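Local coordinates for protein TatD-related deoxyribonuclease (Thermotoga maritima, PDB 1J6O) that probably acts as a metal-dependent deoxyribonuclease of the TatD family, hydrolysing ester bonds in DNA, at residues D142-A147 and G161-F166. Residues are numbered along the deposited sequence; the frame is centred on the assembly and turned at random.
Sequences DAYSEA and GVIHAF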
ATOM      1  N   ASP A 142      12.994   6.757   5.058  1.00 20.38           N
ATOM      2  CA  ASP A 142      14.428   7.000   5.269  1.00 21.96           C
ATOM      3  C   ASP A 142      15.230   5.719   5.548  1.00 21.22           C
ATOM      4  O   ASP A 142      16.124   5.691   6.406  1.00 20.69           O
ATOM      5  CB  ASP A 142      14.630   7.998   6.414  1.00 25.04           C
ATOM      6  CG  ASP A 142      14.071   9.383   6.092  1.00 29.79           C
ATOM      7  OD1 ASP A 142      13.897   9.684   4.896  1.00 33.68           O
ATOM      8  OD2 ASP A 142      13.820  10.179   7.024  1.00 31.53           O
ATOM      9  N   ALA A 143      14.918   4.659   4.819  1.00 19.64           N
ATOM     10  CA  ALA A 143      15.609   3.385   4.996  1.00 18.98           C
ATOM     11  C   ALA A 143      15.614   2.605   3.691  1.00 18.56           C
ATOM     12  O   ALA A 143      15.624   1.377   3.707  1.00 18.04           O
ATOM     13  CB  ALA A 143      14.907   2.555   6.082  1.00 17.16           C
ATOM     14  N   TYR A 144      15.607   3.305   2.558  1.00 18.97           N
ATOM     15  CA  TYR A 144      15.606   2.612   1.278  1.00 19.83           C
ATOM     16  C   TYR A 144      16.792   1.688   1.075  1.00 19.16           C
ATOM     17  O   TYR A 144      16.622   0.556   0.653  1.00 18.98           O
ATOM     18  CB  TYR A 144      15.473   3.628   0.135  1.00 20.33           C
ATOM     19  CG  TYR A 144      14.054   4.144   0.042  1.00 20.70           C
ATOM     20  CD1 TYR A 144      13.084   3.435  -0.671  1.00 22.50           C
ATOM     21  CD2 TYR A 144      13.654   5.281   0.747  1.00 21.53           C
ATOM     22  CE1 TYR A 144      11.739   3.840  -0.677  1.00 23.22           C
ATOM     23  CE2 TYR A 144      12.297   5.700   0.754  1.00 23.25           C
ATOM     24  CZ  TYR A 144      11.351   4.964   0.040  1.00 21.60           C
ATOM     25  OH  TYR A 144      10.014   5.302   0.089  1.00 23.39           O
ATOM     26  N   SER A 145      17.999   2.152   1.392  1.00 19.83           N
ATOM     27  CA  SER A 145      19.162   1.297   1.216  1.00 17.42           C
ATOM     28  C   SER A 145      19.070   0.062   2.100  1.00 16.52           C
ATOM     29  O   SER A 145      19.369  -1.046   1.662  1.00 14.35           O
ATOM     30  CB  SER A 145      20.460   2.051   1.560  1.00 19.29           C
ATOM     31  OG  SER A 145      21.579   1.159   1.530  1.00 18.12           O
ATOM     32  N   GLU A 146      18.652   0.251   3.343  1.00 16.12           N
ATOM     33  CA  GLU A 146      18.548  -0.876   4.259  1.00 17.35           C
ATOM     34  C   GLU A 146      17.459  -1.868   3.867  1.00 17.19           C
ATOM     35  O   GLU A 146      17.649  -3.092   3.956  1.00 18.49           O
ATOM     36  CB  GLU A 146      18.340  -0.366   5.695  1.00 20.39           C
ATOM     37  CG  GLU A 146      19.540   0.426   6.274  1.00 22.30           C
ATOM     38  CD  GLU A 146      19.500   1.937   5.998  1.00 26.01           C
ATOM     39  OE1 GLU A 146      18.838   2.377   5.027  1.00 22.96           O
ATOM     40  OE2 GLU A 146      20.161   2.692   6.763  1.00 26.26           O
ATOM     41  N   ALA A 147      16.324  -1.344   3.421  1.00 17.42           N
ATOM     42  CA  ALA A 147      15.231  -2.213   3.021  1.00 17.15           C
ATOM     43  C   ALA A 147      15.660  -2.953   1.750  1.00 17.57           C
ATOM     44  O   ALA A 147      15.438  -4.155   1.626  1.00 18.20           O
ATOM     45  CB  ALA A 147      13.973  -1.387   2.777  1.00 15.93           C
ATOM     46  N   GLY A 161       5.274  -7.282  -4.876  1.00 12.48           N
ATOM     47  CA  GLY A 161       4.389  -6.380  -4.154  1.00 10.95           C
ATOM     48  C   GLY A 161       4.512  -4.911  -4.506  1.00 10.85           C
ATOM     49  O   GLY A 161       4.819  -4.520  -5.638  1.00  9.69           O
ATOM     50  N   VAL A 162       4.290  -4.081  -3.498  1.00  8.42           N
ATOM     51  CA  VAL A 162       4.352  -2.650  -3.669  1.00  8.29           C
ATOM     52  C   VAL A 162       5.095  -1.950  -2.561  1.00  9.35           C
ATOM     53  O   VAL A 162       4.972  -2.336  -1.395  1.00  9.68           O
ATOM     54  CB  VAL A 162       2.921  -2.075  -3.638  1.00  8.91           C
ATOM     55  CG1 VAL A 162       2.938  -0.629  -3.979  1.00  8.91           C
ATOM     56  CG2 VAL A 162       1.995  -2.892  -4.587  1.00  9.64           C
ATOM     57  N   ILE A 163       5.852  -0.917  -2.919  1.00  9.78           N
ATOM     58  CA  ILE A 163       6.590  -0.120  -1.933  1.00  9.65           C
ATOM     59  C   ILE A 163       5.572   1.018  -1.872  1.00  9.92           C
ATOM     60  O   ILE A 163       5.493   1.882  -2.761  1.00 10.09           O
ATOM     61  CB  ILE A 163       7.924   0.410  -2.462  1.00 12.68           C
ATOM     62  CG1 ILE A 163       8.801  -0.770  -2.899  1.00 11.82           C
ATOM     63  CG2 ILE A 163       8.612   1.241  -1.371  1.00 12.20           C
ATOM     64  CD1 ILE A 163       9.023  -1.817  -1.790  1.00 12.39           C
ATOM     65  N   HIS A 164       4.772   1.020  -0.823  1.00 10.65           N
ATOM     66  CA  HIS A 164       3.751   2.039  -0.691  1.00 11.17           C
ATOM     67  C   HIS A 164       4.246   3.447  -0.360  1.00 11.74           C
ATOM     68  O   HIS A 164       5.297   3.614   0.252  1.00 11.03           O
ATOM     69  CB  HIS A 164       2.710   1.505   0.303  1.00 13.85           C
ATOM     70  CG  HIS A 164       2.632   2.250   1.589  1.00 13.42           C
ATOM     71  ND1 HIS A 164       1.783   3.320   1.779  1.00 14.46           N
ATOM     72  CD2 HIS A 164       3.269   2.059   2.769  1.00 17.34           C
ATOM     73  CE1 HIS A 164       1.904   3.756   3.019  1.00 14.81           C
ATOM     74  NE2 HIS A 164       2.798   3.007   3.638  1.00 14.28           N
ATOM     75  N   ALA A 165       3.494   4.452  -0.798  1.00 12.44           N
ATOM     76  CA  ALA A 165       3.848   5.866  -0.553  1.00 14.23           C
ATOM     77  C   ALA A 165       5.333   6.066  -0.842  1.00 15.40           C
ATOM     78  O   ALA A 165       6.070   6.660  -0.029  1.00 14.73           O
ATOM     79  CB  ALA A 165       3.542   6.245   0.904  1.00 15.56           C
ATOM     80  N   PHE A 166       5.761   5.577  -2.002  1.00 13.24           N
ATOM     81  CA  PHE A 166       7.165   5.687  -2.408  1.00 16.99           C
ATOM     82  C   PHE A 166       7.643   7.124  -2.208  1.00 16.19           C
ATOM     83  O   PHE A 166       7.051   8.065  -2.741  1.00 16.64           O
ATOM     84  CB  PHE A 166       7.352   5.290  -3.874  1.00 15.11           C
ATOM     85  CG  PHE A 166       8.772   5.380  -4.321  1.00 18.45           C
ATOM     86  CD1 PHE A 166       9.689   4.414  -3.934  1.00 19.30           C
ATOM     87  CD2 PHE A 166       9.208   6.457  -5.079  1.00 18.97           C
ATOM     88  CE1 PHE A 166      11.032   4.516  -4.298  1.00 21.13           C
ATOM     89  CE2 PHE A 166      10.555   6.563  -5.441  1.00 19.41           C
ATOM     90  CZ  PHE A 166      11.454   5.593  -5.049  1.00 20.17           C
TER
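The phenol ring of Y144 and the phenyl ring of F166 meet obliquely, their planes at 69° and their centroids 5.5 Å apart. The closest carbons are Y144 CE1 and F166 CE1, 3.8 Å apart, with F166 CD1 almost as near to Y144 CE1. The same tyrosine carbon also meets the branch methyl of I163, with Y144 CE1 to I163 CG2 at 4.1 Å, likewise at a slant to the ring. Around F166, A173 of helix 170-179 and L183 of strand 181-185 add further apolar contacts. With CG anti to its backbone carbonyl carbon (chi1 -75°), Y144 reaches from the first turn of helix 144-153, just after the N-cap residue A143, towards I163 and F166. F166 instead has CG anti to the backbone N (chi1 -180°), which carries the CD1-CE1 side of its ring up to the tyrosine. Y144 OH lies 3.8 Å from F166 CA, near the F166 backbone, and accepts a hydrogen bond from S167 N. Strand 136-141, helix 144-153 and strand 161-163 form a beta-alpha-beta unit of the TIM barrel, and H164, a predicted metal ligand, directly follows I163 in the chain and points away from the Y144 side chain. Across the two segments the contact is thus apolar, while the buried tyrosine's hydroxyl is satisfied by the backbone just beyond F166, tying the helix start to the loop that follows the predicted metal ligand.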